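Local coordinates for nisin biosynthesis protein NisC (Lactococcus lactis subsp. lactis, PDB 2G0D), which cyclises the dehydrated nisin precursor, closing its thioether rings as a zinc-dependent lantibiotic cyclase, at residues 31-36 / 80-85; 273-278 / 312-317; 322-327 / 371-376; 326-331 / 351-356; 359-364 / 377-382. All blocks are in the same frame, centred on the assembly; numbering follows the deposited sequence.

Contact 1: residues 31-36 / 80-85; sequences LTLSTG and SLYSGA
Two loops that lead into helices 37-45 and 85-92 of the alpha toroid meet where Leu33 and Ser34 pack on Tyr82. The backbone carbonyl of Tyr82 is gripped twice by one residue. Ser34 N reaches Tyr82 O at 3.1 Å, with an N-H...O angle of 159°, in the carbonyl plane and on a lone pair. Ser34 OG bonds to Tyr82 O at 3.2 Å, but from above the carbonyl plane, 49° out of it. This hydroxyl also lies beside the Tyr82 ring, near the ring plane on the CD2 edge. Leu33 covers a face instead. Leu33 CG stands anti to the backbone N (chi1 174°), and Leu33 CD2 sits over the ring centre, 4.1 Å from the Tyr82 centroid, a CH-pi contact. Both loops carry an ST motif just ahead of a helix: Thr35 N bonds to Thr32 OG1 at 3.1 Å, and Ser83 N to Ser80 OG at 3.0 Å. Gly36 and Gly84 then take the N-cap positions of the two helices. A water joins the loops on the backbone side, accepting from Leu33 N at 2.8 Å and donating to Gly84 O at 3.0 Å. Its third bond, to Leu81 O, is weak. Thr32 CG2 rests on Ser83 CA at 3.8 Å. The far polar ends are held by other parts of the chain: Tyr82 OH by Ala398 O, Ser80 OG and Ser83 OG by the carboxylate of Glu138, and Thr32 OG1 by Gly29 O.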
# COMPACT_ATOMS: atom_id res chain seq x y z
N LEU A 31 13.49 -3.53 11.14
CA LEU A 31 12.50 -4.60 11.07
C LEU A 31 11.23 -4.22 10.31
O LEU A 31 10.30 -5.01 10.23
CB LEU A 31 12.16 -5.13 12.46
CG LEU A 31 13.36 -5.77 13.15
CD1 LEU A 31 13.70 -4.93 14.37
CD2 LEU A 31 13.05 -7.17 13.57
N THR A 32 11.21 -3.01 9.74
CA THR A 32 10.02 -2.49 9.07
C THR A 32 10.00 -2.87 7.60
O THR A 32 11.05 -2.97 6.96
CB THR A 32 9.95 -0.94 9.16
OG1 THR A 32 11.01 -0.36 8.38
CG2 THR A 32 10.06 -0.46 10.63
N LEU A 33 8.81 -3.06 7.04
CA LEU A 33 8.68 -3.16 5.59
C LEU A 33 9.16 -1.88 4.90
O LEU A 33 9.84 -1.94 3.86
CB LEU A 33 7.23 -3.48 5.19
CG LEU A 33 6.86 -3.48 3.69
CD1 LEU A 33 7.78 -4.40 2.83
CD2 LEU A 33 5.38 -3.87 3.51
N SER A 34 8.87 -0.72 5.50
CA SER A 34 9.16 0.58 4.88
C SER A 34 10.59 0.74 4.47
O SER A 34 10.85 1.18 3.34
CB SER A 34 8.85 1.74 5.84
OG SER A 34 7.47 1.87 5.95
N THR A 35 11.51 0.43 5.40
CA THR A 35 12.93 0.75 5.23
C THR A 35 13.88 -0.41 5.58
O THR A 35 15.08 -0.31 5.36
CB THR A 35 13.37 1.95 6.12
OG1 THR A 35 13.07 1.66 7.48
CG2 THR A 35 12.65 3.26 5.72
N GLY A 36 13.36 -1.49 6.14
CA GLY A 36 14.22 -2.51 6.73
C GLY A 36 14.16 -3.86 6.05
O GLY A 36 13.80 -3.96 4.86
N SER A 80 1.37 -3.28 12.42
CA SER A 80 1.11 -2.55 11.18
C SER A 80 1.79 -3.15 9.94
O SER A 80 2.83 -3.79 10.03
CB SER A 80 1.50 -1.08 11.36
OG SER A 80 2.88 -0.89 11.13
N LEU A 81 1.18 -2.93 8.78
CA LEU A 81 1.75 -3.41 7.51
C LEU A 81 3.19 -2.88 7.28
O LEU A 81 4.09 -3.66 6.99
CB LEU A 81 0.85 -3.04 6.31
CG LEU A 81 1.30 -3.46 4.88
CD1 LEU A 81 1.41 -4.99 4.71
CD2 LEU A 81 0.35 -2.92 3.81
N TYR A 82 3.39 -1.57 7.41
CA TYR A 82 4.67 -0.97 7.02
C TYR A 82 5.70 -0.86 8.13
O TYR A 82 6.88 -0.70 7.84
CB TYR A 82 4.48 0.37 6.28
CG TYR A 82 4.21 0.15 4.80
CD1 TYR A 82 2.94 -0.15 4.36
CD2 TYR A 82 5.24 0.23 3.86
CE1 TYR A 82 2.68 -0.37 3.00
CE2 TYR A 82 5.00 0.01 2.51
CZ TYR A 82 3.73 -0.27 2.09
OH TYR A 82 3.49 -0.49 0.76
N SER A 83 5.28 -0.93 9.39
CA SER A 83 6.24 -0.87 10.53
C SER A 83 6.16 -2.08 11.45
O SER A 83 7.05 -2.25 12.28
CB SER A 83 6.03 0.38 11.38
OG SER A 83 6.16 1.53 10.60
N GLY A 84 5.11 -2.88 11.35
CA GLY A 84 4.88 -3.90 12.37
C GLY A 84 4.83 -5.33 11.89
O GLY A 84 5.42 -5.68 10.87
N ALA A 85 4.11 -6.16 12.65
CA ALA A 85 4.05 -7.60 12.38
C ALA A 85 3.50 -8.00 11.01
O ALA A 85 3.97 -8.99 10.44
CB ALA A 85 3.28 -8.34 13.52
O HOH W 1 6.83 -3.97 8.81

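Contact 2: residues 273-278 / 312-317; sequences IRDAWC and MQRKLG. With ZN (zinc ion), chain B.
Asp275 is the buried, tightly bonded part of this contact, pushing its carboxylate against the end of helix 298-314. Arg314 takes it side-on with two nitrogens: NH2 meets Asp275 OD1 at 2.8 Å, almost straight at 176° and in the guanidinium plane, while NE reaches OD2 at 2.8 Å on the syn lone pair. Arg314 NH1 turns back to Ser310 OG. Leu316 N comes to Asp275 OD2 from the anti side at 2.7 Å, giving that oxygen two donors, and Asp275 N returns a bond to Leu316 O at 2.6 Å. The carboxylate thus ties down the turn that ends the helix, where Lys315 has a positive phi. A few residues on, the same loop supplies Cys278, whose SG binds the zinc ion at 2.3 Å, so the contact joins the metal-site loop to the end of helix 298-314. The other side is looser and partly exposed. Arg274, its chain bent at chi3 (-57°), bonds through NH2 to Gly317 O at 2.8 Å, but the N-H...O angle is only 131°. Arg274 NE is met in the guanidinium plane by a water at 2.7 Å, which lies near Asp275 O and Leu316 O.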
# COMPACT_ATOMS: atom_id res chain seq x y z
N ILE A 273 -0.67 19.42 -5.75
CA ILE A 273 -1.18 18.07 -5.96
C ILE A 273 -0.09 17.36 -6.76
O ILE A 273 0.61 18.00 -7.55
CB ILE A 273 -2.49 18.10 -6.78
CG1 ILE A 273 -3.57 18.95 -6.09
CG2 ILE A 273 -2.99 16.68 -7.08
CD1 ILE A 273 -4.68 19.39 -7.04
N ARG A 274 0.06 16.06 -6.55
CA ARG A 274 1.03 15.30 -7.31
C ARG A 274 0.41 14.00 -7.82
O ARG A 274 -0.64 13.60 -7.34
CB ARG A 274 2.28 15.03 -6.47
CG ARG A 274 2.16 13.84 -5.54
CD ARG A 274 3.35 13.76 -4.61
NE ARG A 274 4.63 13.69 -5.33
CZ ARG A 274 5.81 13.91 -4.76
NH1 ARG A 274 5.87 14.19 -3.46
NH2 ARG A 274 6.92 13.83 -5.48
N ASP A 275 1.05 13.37 -8.82
CA ASP A 275 0.60 12.06 -9.28
C ASP A 275 1.47 11.01 -8.63
O ASP A 275 2.66 10.89 -8.95
CB ASP A 275 0.65 11.93 -10.81
CG ASP A 275 -0.39 12.80 -11.51
OD1 ASP A 275 -1.59 12.73 -11.13
OD2 ASP A 275 -0.01 13.55 -12.45
N ALA A 276 0.88 10.29 -7.68
CA ALA A 276 1.59 9.31 -6.87
C ALA A 276 0.68 8.16 -6.47
O ALA A 276 -0.55 8.24 -6.58
CB ALA A 276 2.19 9.97 -5.59
N TRP A 277 1.30 7.07 -6.04
CA TRP A 277 0.58 5.99 -5.40
C TRP A 277 -0.05 6.47 -4.08
O TRP A 277 -1.24 6.31 -3.86
CB TRP A 277 1.51 4.78 -5.20
CG TRP A 277 0.94 3.70 -4.32
CD1 TRP A 277 0.14 2.67 -4.71
CD2 TRP A 277 1.16 3.54 -2.91
NE1 TRP A 277 -0.18 1.87 -3.62
CE2 TRP A 277 0.43 2.38 -2.50
CE3 TRP A 277 1.88 4.26 -1.95
CZ2 TRP A 277 0.42 1.92 -1.18
CZ3 TRP A 277 1.88 3.80 -0.61
CH2 TRP A 277 1.15 2.64 -0.25
N CYS A 278 0.75 7.08 -3.21
CA CYS A 278 0.25 7.47 -1.89
C CYS A 278 -0.87 8.53 -1.88
O CYS A 278 -1.81 8.44 -1.09
CB CYS A 278 1.41 7.93 -1.01
SG CYS A 278 2.40 9.27 -1.69
N MET A 312 -0.46 9.31 -16.13
CA MET A 312 0.70 8.87 -16.89
C MET A 312 1.15 9.94 -17.88
O MET A 312 2.33 10.28 -17.95
CB MET A 312 0.42 7.53 -17.58
CG MET A 312 0.20 6.34 -16.61
SD MET A 312 1.47 6.20 -15.32
CE MET A 312 2.96 5.98 -16.33
N GLN A 313 0.20 10.51 -18.61
CA GLN A 313 0.47 11.61 -19.51
C GLN A 313 1.11 12.79 -18.79
O GLN A 313 2.00 13.42 -19.35
CB GLN A 313 -0.82 12.06 -20.22
CG GLN A 313 -1.30 11.10 -21.31
CD GLN A 313 -2.77 11.31 -21.70
OE1 GLN A 313 -3.43 12.23 -21.19
NE2 GLN A 313 -3.29 10.46 -22.59
N ARG A 314 0.64 13.06 -17.57
CA ARG A 314 0.96 14.30 -16.81
C ARG A 314 2.19 14.19 -15.89
O ARG A 314 3.07 15.04 -15.92
CB ARG A 314 -0.28 14.73 -16.01
CG ARG A 314 -0.20 16.07 -15.27
CD ARG A 314 -1.48 16.36 -14.49
NE ARG A 314 -1.90 15.18 -13.73
CZ ARG A 314 -3.02 14.49 -13.95
NH1 ARG A 314 -3.90 14.87 -14.89
NH2 ARG A 314 -3.28 13.45 -13.21
N LYS A 315 2.23 13.14 -15.06
CA LYS A 315 3.32 12.89 -14.11
C LYS A 315 3.57 14.09 -13.18
O LYS A 315 4.70 14.46 -12.92
CB LYS A 315 4.63 12.46 -14.80
CG LYS A 315 4.49 11.44 -15.90
CD LYS A 315 5.83 10.87 -16.29
CE LYS A 315 6.06 10.93 -17.76
NZ LYS A 315 5.07 10.19 -18.56
N LEU A 316 2.50 14.64 -12.65
CA LEU A 316 2.58 15.81 -11.78
C LEU A 316 3.40 15.53 -10.53
O LEU A 316 3.17 14.54 -9.82
CB LEU A 316 1.16 16.24 -11.43
CG LEU A 316 0.90 17.60 -10.84
CD1 LEU A 316 1.29 18.74 -11.81
CD2 LEU A 316 -0.56 17.66 -10.42
N GLY A 317 4.40 16.38 -10.29
CA GLY A 317 5.32 16.26 -9.16
C GLY A 317 6.31 15.10 -9.17
O GLY A 317 6.96 14.82 -8.14
ZN ZN B . 4.49 8.80 -0.74
O HOH W 2 4.51 12.45 -7.75
O HOH W 3 4.35 9.51 1.31

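Contact 3: residues 322-327 / 371-376; sequences MICHGY and GFLEGI. With ZN (zinc ion), chain B.
Ile323 lays its terminal CD1 obliquely against the ring of Phe372, 3.5 Å from CE1 and next to CZ. Phe372 also packs on Tyr82 and Ile323 on Leu399, which ties the two loops to other parts of the fold. The neighbouring backbone link is direct: Cys324 N bonds to Leu373 O at 3.0 Å. One step away the join is made by water, which accepts from Ile323 N at 3.0 Å and donates to both Phe372 O and Gly375 O, so three backbone polar atoms of two loops share it. Leu373 folds its CD1 branch back to Cys324 CB, 3.6 Å away, lining the metal ligand with an apolar side chain. Here lies the zinc site of the cyclase. Cys324, with SG anti to its own N (chi1 -164°), binds the zinc ion at 2.3 Å, and His325 ND1 binds it at 2.1 Å; Cys278 and a water at 2.2 Å complete four ligands. As in other LanC-type cyclases, the ion probably activates the substrate cysteine thiol. Glu374, mostly open to solvent, extends its chain beyond CG until OE2 comes within 3.5 Å of His325 CE1. The carboxylate and imidazole planes stand nearly perpendicular, 85° apart, and the approach is to a ring carbon.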
# COMPACT_ATOMS: atom_id res chain seq x y z
N MET A 322 11.19 6.18 -7.14
CA MET A 322 10.77 5.41 -5.96
C MET A 322 9.34 4.92 -6.12
O MET A 322 8.59 5.39 -7.00
CB MET A 322 10.86 6.25 -4.67
CG MET A 322 9.57 7.02 -4.40
SD MET A 322 9.53 8.03 -2.95
CE MET A 322 8.53 7.16 -1.82
N ILE A 323 8.95 4.00 -5.24
CA ILE A 323 7.60 3.47 -5.24
C ILE A 323 6.59 4.47 -4.68
O ILE A 323 5.61 4.81 -5.36
CB ILE A 323 7.54 2.13 -4.47
CG1 ILE A 323 8.17 1.03 -5.37
CG2 ILE A 323 6.06 1.81 -4.02
CD1 ILE A 323 7.88 -0.34 -4.92
N CYS A 324 6.83 4.97 -3.47
CA CYS A 324 5.79 5.68 -2.71
C CYS A 324 5.17 6.84 -3.46
O CYS A 324 3.96 6.90 -3.64
CB CYS A 324 6.27 6.16 -1.33
SG CYS A 324 4.89 6.63 -0.20
N HIS A 325 6.00 7.79 -3.88
CA HIS A 325 5.50 8.91 -4.66
C HIS A 325 6.42 9.19 -5.85
O HIS A 325 6.61 10.34 -6.23
CB HIS A 325 5.28 10.16 -3.78
CG HIS A 325 6.32 10.37 -2.73
ND1 HIS A 325 6.19 9.88 -1.44
CD2 HIS A 325 7.51 11.02 -2.76
CE1 HIS A 325 7.24 10.24 -0.72
NE2 HIS A 325 8.06 10.93 -1.50
N GLY A 326 6.98 8.14 -6.44
CA GLY A 326 7.81 8.25 -7.62
C GLY A 326 7.26 7.44 -8.79
O GLY A 326 6.17 6.88 -8.74
N TYR A 327 8.06 7.38 -9.84
CA TYR A 327 7.60 6.81 -11.09
C TYR A 327 7.45 5.26 -11.10
O TYR A 327 6.59 4.73 -11.83
CB TYR A 327 8.50 7.31 -12.24
CG TYR A 327 7.85 7.16 -13.60
CD1 TYR A 327 6.64 7.77 -13.88
CD2 TYR A 327 8.44 6.37 -14.58
CE1 TYR A 327 6.03 7.63 -15.14
CE2 TYR A 327 7.84 6.22 -15.83
CZ TYR A 327 6.64 6.85 -16.10
OH TYR A 327 6.04 6.68 -17.32
N GLY A 371 15.65 0.57 1.10
CA GLY A 371 14.39 -0.05 1.48
C GLY A 371 13.28 0.01 0.44
O GLY A 371 13.41 0.63 -0.63
N PHE A 372 12.17 -0.63 0.79
CA PHE A 372 11.12 -0.91 -0.16
C PHE A 372 10.39 0.34 -0.60
O PHE A 372 10.28 0.62 -1.81
CB PHE A 372 10.11 -1.88 0.45
CG PHE A 372 8.87 -2.03 -0.36
CD1 PHE A 372 8.92 -2.61 -1.63
CD2 PHE A 372 7.63 -1.57 0.13
CE1 PHE A 372 7.75 -2.74 -2.40
CE2 PHE A 372 6.49 -1.67 -0.63
CZ PHE A 372 6.54 -2.27 -1.88
N LEU A 373 9.92 1.10 0.38
CA LEU A 373 8.93 2.11 0.10
C LEU A 373 9.53 3.29 -0.67
O LEU A 373 8.92 3.82 -1.62
CB LEU A 373 8.23 2.55 1.41
CG LEU A 373 7.03 3.49 1.29
CD1 LEU A 373 5.94 2.95 0.34
CD2 LEU A 373 6.43 3.84 2.67
N GLU A 374 10.72 3.71 -0.26
CA GLU A 374 11.37 4.86 -0.90
C GLU A 374 12.68 4.50 -1.55
O GLU A 374 13.21 5.27 -2.36
CB GLU A 374 11.58 5.98 0.13
CG GLU A 374 10.25 6.48 0.69
CD GLU A 374 10.32 7.89 1.24
OE1 GLU A 374 11.43 8.42 1.38
OE2 GLU A 374 9.26 8.48 1.52
N GLY A 375 13.20 3.32 -1.19
CA GLY A 375 14.59 2.99 -1.48
C GLY A 375 14.74 2.24 -2.78
O GLY A 375 13.74 1.94 -3.46
N ILE A 376 15.98 1.94 -3.13
CA ILE A 376 16.27 1.25 -4.38
C ILE A 376 15.63 -0.15 -4.54
O ILE A 376 15.25 -0.51 -5.64
CB ILE A 376 17.78 1.19 -4.67
CG1 ILE A 376 18.01 0.76 -6.13
CG2 ILE A 376 18.51 0.30 -3.64
CD1 ILE A 376 19.33 1.24 -6.72
ZN ZN B . 4.49 8.80 -0.74
O HOH W 4 10.98 2.61 -3.60
O HOH W 3 4.35 9.51 1.31

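Contact 4: residues 326-331 / 351-356; sequences GYSGLI and EEFNVN
Phe353 reaches from helix 347-355 to helix 327-341, two consecutive helices of the toroid that are inclined to each other: the axes of the short segments lie 11.2 Å apart and their directions differ by 135°. Phe353 CB meets Ile331 CD1 at 3.9 Å. With CG placed anti to the backbone N (chi1 174°), the ring is directed toward helix 327-341. CG and CD1 then rest on Ile331 CG1, and Phe353 CD1 lies 3.7 Å from Ile331 CG1. CD1 is shared: Tyr327 CD2 touches Phe353 CD1 at 3.9 Å, where the two side chains slide past each other in opposite directions. Phe353 CD2 has Ile331 CG2 over its face at 3.8 Å. Ile331 CG2 stands 4.0 Å from the Phe353 centroid and 18° off the ring normal, a CH-pi contact displaced toward the rim. Farther out, CE1 and CZ meet a hydroxyl: the ring edge at Phe353 CZ faces Ser328 OG, 3.3 Å away, whose hydrogen bond goes to Tyr321 O. Ile331 CG1 also lies over one face of the Tyr327 ring, so this isoleucine is wedged between both aromatics. Leu383 of helix 376-387 packs on Phe353 as well, and Met312 of helix 298-314 lies against Tyr327 and Ile331. Tyr327 OH and the carboxylate of the exposed Glu352 are joined by one water, which donates to Glu352 OE1 at 2.7 Å.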
# COMPACT_ATOMS: atom_id res chain seq x y z
N GLY A 326 6.98 8.14 -6.44
CA GLY A 326 7.81 8.25 -7.62
C GLY A 326 7.26 7.44 -8.79
O GLY A 326 6.17 6.88 -8.74
N TYR A 327 8.06 7.38 -9.84
CA TYR A 327 7.60 6.81 -11.09
C TYR A 327 7.45 5.26 -11.10
O TYR A 327 6.59 4.73 -11.83
CB TYR A 327 8.50 7.31 -12.24
CG TYR A 327 7.85 7.16 -13.60
CD1 TYR A 327 6.64 7.77 -13.88
CD2 TYR A 327 8.44 6.37 -14.58
CE1 TYR A 327 6.03 7.63 -15.14
CE2 TYR A 327 7.84 6.22 -15.83
CZ TYR A 327 6.64 6.85 -16.10
OH TYR A 327 6.04 6.68 -17.32
N SER A 328 8.26 4.54 -10.31
CA SER A 328 8.11 3.08 -10.25
C SER A 328 6.74 2.67 -9.70
O SER A 328 6.15 1.66 -10.12
CB SER A 328 9.25 2.40 -9.47
OG SER A 328 10.45 2.43 -10.23
N GLY A 329 6.20 3.48 -8.78
CA GLY A 329 4.85 3.18 -8.24
C GLY A 329 3.77 3.34 -9.29
O GLY A 329 2.90 2.51 -9.39
N LEU A 330 3.84 4.41 -10.09
CA LEU A 330 2.92 4.64 -11.23
C LEU A 330 2.98 3.48 -12.22
O LEU A 330 1.98 2.92 -12.64
CB LEU A 330 3.31 5.96 -11.92
CG LEU A 330 2.55 7.22 -11.46
CD1 LEU A 330 2.76 7.48 -9.98
CD2 LEU A 330 2.88 8.48 -12.30
N ILE A 331 4.20 3.11 -12.59
CA ILE A 331 4.43 2.00 -13.49
C ILE A 331 3.82 0.68 -12.97
O ILE A 331 3.16 -0.04 -13.72
CB ILE A 331 5.97 1.90 -13.83
CG1 ILE A 331 6.38 3.07 -14.73
CG2 ILE A 331 6.33 0.58 -14.52
CD1 ILE A 331 5.75 3.10 -16.17
N GLU A 351 6.90 0.12 -21.56
CA GLU A 351 8.05 -0.15 -22.47
C GLU A 351 9.17 0.86 -22.26
O GLU A 351 10.33 0.49 -22.12
CB GLU A 351 7.62 -0.17 -23.96
CG GLU A 351 6.66 -1.33 -24.34
CD GLU A 351 5.96 -1.13 -25.73
OE1 GLU A 351 6.64 -1.26 -26.78
OE2 GLU A 351 4.72 -0.88 -25.76
N GLU A 352 8.82 2.14 -22.19
CA GLU A 352 9.81 3.21 -22.03
C GLU A 352 10.58 3.12 -20.70
O GLU A 352 11.80 3.31 -20.67
CB GLU A 352 9.12 4.57 -22.23
CG GLU A 352 9.63 5.73 -21.38
CD GLU A 352 8.87 7.04 -21.65
OE1 GLU A 352 7.63 7.13 -21.37
OE2 GLU A 352 9.54 7.98 -22.16
N PHE A 353 9.86 2.78 -19.63
CA PHE A 353 10.47 2.55 -18.31
C PHE A 353 11.47 1.39 -18.34
O PHE A 353 12.54 1.47 -17.74
CB PHE A 353 9.36 2.27 -17.31
CG PHE A 353 9.83 1.87 -15.91
CD1 PHE A 353 10.06 2.84 -14.94
CD2 PHE A 353 9.97 0.52 -15.55
CE1 PHE A 353 10.43 2.48 -13.63
CE2 PHE A 353 10.35 0.15 -14.25
CZ PHE A 353 10.57 1.13 -13.29
N ASN A 354 11.12 0.32 -19.04
CA ASN A 354 12.01 -0.82 -19.09
C ASN A 354 13.22 -0.59 -19.99
O ASN A 354 14.30 -1.08 -19.69
CB ASN A 354 11.25 -2.08 -19.44
CG ASN A 354 10.37 -2.54 -18.28
OD1 ASN A 354 9.16 -2.34 -18.29
ND2 ASN A 354 10.99 -3.10 -17.26
N VAL A 355 13.03 0.20 -21.06
CA VAL A 355 14.16 0.61 -21.91
C VAL A 355 15.15 1.45 -21.09
O VAL A 355 16.36 1.26 -21.19
CB VAL A 355 13.68 1.37 -23.18
CG1 VAL A 355 14.84 2.13 -23.87
CG2 VAL A 355 13.06 0.39 -24.15
N ASN A 356 14.61 2.32 -20.23
CA ASN A 356 15.42 3.23 -19.41
C ASN A 356 15.97 2.63 -18.11
O ASN A 356 16.45 3.38 -17.25
CB ASN A 356 14.60 4.49 -19.09
CG ASN A 356 14.36 5.37 -20.33
OD1 ASN A 356 15.17 5.38 -21.25
ND2 ASN A 356 13.24 6.10 -20.36
O HOH W 5 7.40 5.57 -19.13

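Contact 5: residues 359-364 / 377-382; sequences QILEEY and SGCILV
Cys379, on helix 376-387 of the alpha toroid, fits among Ile360, Leu361 and Tyr364 at the end of helix 357-362, a buried and almost wholly apolar helix-helix contact. Its thiol is swung anti to the backbone N (chi1 -177°), which carries SG toward the side chains of helix 357-362. There Cys379 SG meets Ile360 CG2 at 3.6 Å and Leu361 CD2 at 4.0 Å. The two partners use different branches. Ile360 holds its longer CG1 arm beside the backbone N (chi1 -69°), leaving the shorter CG2 methyl to touch the sulfur. Leu361 works with its tip: its CB bond runs along the interface, but CD2 touches both the sulfur and Ile380 CG1, 3.9 Å from the latter. The Leu361 and Ile380 side chains cross at about a right angle, with Leu361 CD2 making the contact. Tyr364, just past the helix end, reaches out so that CE1 comes to 3.7 Å from Cys379 CB. Cys379 SG lies 5.0 Å from the Tyr364 centroid, 61° off the ring normal, an oblique sulfur-aromatic contact. Helices 3-20 and 37-45 close over Ile380, and Ser328 of helix 327-341 touches Cys379 from another direction. The phenol end is fixed separately, since Tyr364 OH hydrogen-bonds to Glu374 O, while Ile360 O lies in the plane of the Tyr364 ring, at its edge.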
# COMPACT_ATOMS: atom_id res chain seq x y z
N GLN A 359 19.78 3.21 -16.61
CA GLN A 359 19.96 4.57 -16.13
C GLN A 359 19.15 4.80 -14.84
O GLN A 359 19.57 5.54 -13.95
CB GLN A 359 19.59 5.57 -17.24
CG GLN A 359 19.35 7.00 -16.76
CD GLN A 359 19.16 8.00 -17.90
OE1 GLN A 359 19.42 7.70 -19.07
NE2 GLN A 359 18.73 9.22 -17.55
N ILE A 360 18.00 4.15 -14.73
CA ILE A 360 17.17 4.30 -13.53
C ILE A 360 17.91 3.84 -12.25
O ILE A 360 17.94 4.56 -11.27
CB ILE A 360 15.77 3.63 -13.70
CG1 ILE A 360 14.93 4.43 -14.72
CG2 ILE A 360 15.04 3.55 -12.36
CD1 ILE A 360 13.70 3.68 -15.28
N LEU A 361 18.55 2.67 -12.30
CA LEU A 361 19.29 2.14 -11.15
C LEU A 361 20.58 2.87 -10.83
O LEU A 361 20.90 3.09 -9.66
CB LEU A 361 19.60 0.67 -11.33
CG LEU A 361 18.46 -0.34 -11.14
CD1 LEU A 361 19.03 -1.75 -11.03
CD2 LEU A 361 17.60 -0.01 -9.93
N GLU A 362 21.34 3.24 -11.87
CA GLU A 362 22.63 3.90 -11.71
C GLU A 362 22.46 5.30 -11.11
O GLU A 362 23.23 5.70 -10.24
CB GLU A 362 23.34 3.97 -13.06
CG GLU A 362 24.77 4.49 -13.01
CD GLU A 362 25.19 5.16 -14.31
OE1 GLU A 362 25.27 4.44 -15.34
OE2 GLU A 362 25.43 6.39 -14.30
N GLU A 363 21.45 6.02 -11.57
CA GLU A 363 21.20 7.36 -11.06
C GLU A 363 20.29 7.34 -9.84
O GLU A 363 19.96 8.39 -9.31
CB GLU A 363 20.58 8.25 -12.14
CG GLU A 363 21.49 8.54 -13.34
CD GLU A 363 20.87 9.51 -14.34
OE1 GLU A 363 20.00 10.32 -13.94
OE2 GLU A 363 21.26 9.48 -15.52
N TYR A 364 19.87 6.16 -9.40
CA TYR A 364 19.00 6.07 -8.24
C TYR A 364 19.75 6.64 -7.02
O TYR A 364 20.87 6.24 -6.71
CB TYR A 364 18.51 4.63 -8.00
CG TYR A 364 17.22 4.58 -7.22
CD1 TYR A 364 16.00 4.38 -7.85
CD2 TYR A 364 17.21 4.81 -5.84
CE1 TYR A 364 14.81 4.39 -7.13
CE2 TYR A 364 16.03 4.82 -5.12
CZ TYR A 364 14.83 4.60 -5.76
OH TYR A 364 13.68 4.61 -5.04
N SER A 377 15.51 -0.92 -3.45
CA SER A 377 14.98 -2.29 -3.57
C SER A 377 13.52 -2.34 -4.05
O SER A 377 13.09 -3.31 -4.66
CB SER A 377 15.15 -3.07 -2.27
OG SER A 377 14.29 -2.54 -1.28
N GLY A 378 12.75 -1.29 -3.79
CA GLY A 378 11.40 -1.23 -4.34
C GLY A 378 11.44 -1.15 -5.85
O GLY A 378 10.67 -1.83 -6.55
N CYS A 379 12.32 -0.29 -6.35
CA CYS A 379 12.53 -0.11 -7.78
C CYS A 379 12.98 -1.43 -8.45
O CYS A 379 12.47 -1.79 -9.51
CB CYS A 379 13.58 0.99 -8.00
SG CYS A 379 13.92 1.42 -9.72
N ILE A 380 13.92 -2.12 -7.83
CA ILE A 380 14.41 -3.42 -8.30
C ILE A 380 13.26 -4.43 -8.36
O ILE A 380 13.17 -5.20 -9.31
CB ILE A 380 15.59 -3.95 -7.43
CG1 ILE A 380 16.82 -3.08 -7.66
CG2 ILE A 380 15.89 -5.42 -7.72
CD1 ILE A 380 17.93 -3.20 -6.59
N LEU A 381 12.39 -4.43 -7.35
CA LEU A 381 11.23 -5.31 -7.37
C LEU A 381 10.38 -5.08 -8.61
O LEU A 381 10.01 -6.04 -9.28
CB LEU A 381 10.35 -5.13 -6.11
CG LEU A 381 10.69 -6.10 -4.96
CD1 LEU A 381 10.27 -5.49 -3.62
CD2 LEU A 381 10.01 -7.43 -5.18
N VAL A 382 10.05 -3.82 -8.89
CA VAL A 382 9.30 -3.45 -10.08
C VAL A 382 10.00 -3.99 -11.32
O VAL A 382 9.37 -4.68 -12.14
CB VAL A 382 9.09 -1.91 -10.20
CG1 VAL A 382 8.31 -1.55 -11.46
CG2 VAL A 382 8.36 -1.33 -8.97

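Overall arrangement
Contacts 1, 4 and 5 are mostly buried, contact 3 is partly so and contact 2 lies at the surface. Contacts 4 and 5 pair helices through apolar side chains. The loop contacts differ: contact 1 uses backbone and hydroxyl bonds, a water and CH-pi packing, contact 2 a salt bridge, and contact 3 a backbone bond, a water, apolar packing and zinc ligands. Contacts 2 and 3 share the zinc ion and its water, and Cys278 N probably bonds to Cys324 O between them. Contact 1 adjoins contact 3 through Ser34 O and Leu373 N, 3.1 Å apart. Contacts 3 and 4 share Gly326 and Tyr327, and contacts 4 and 5 meet at Ser328 and Cys379, their centres about 10 Å apart.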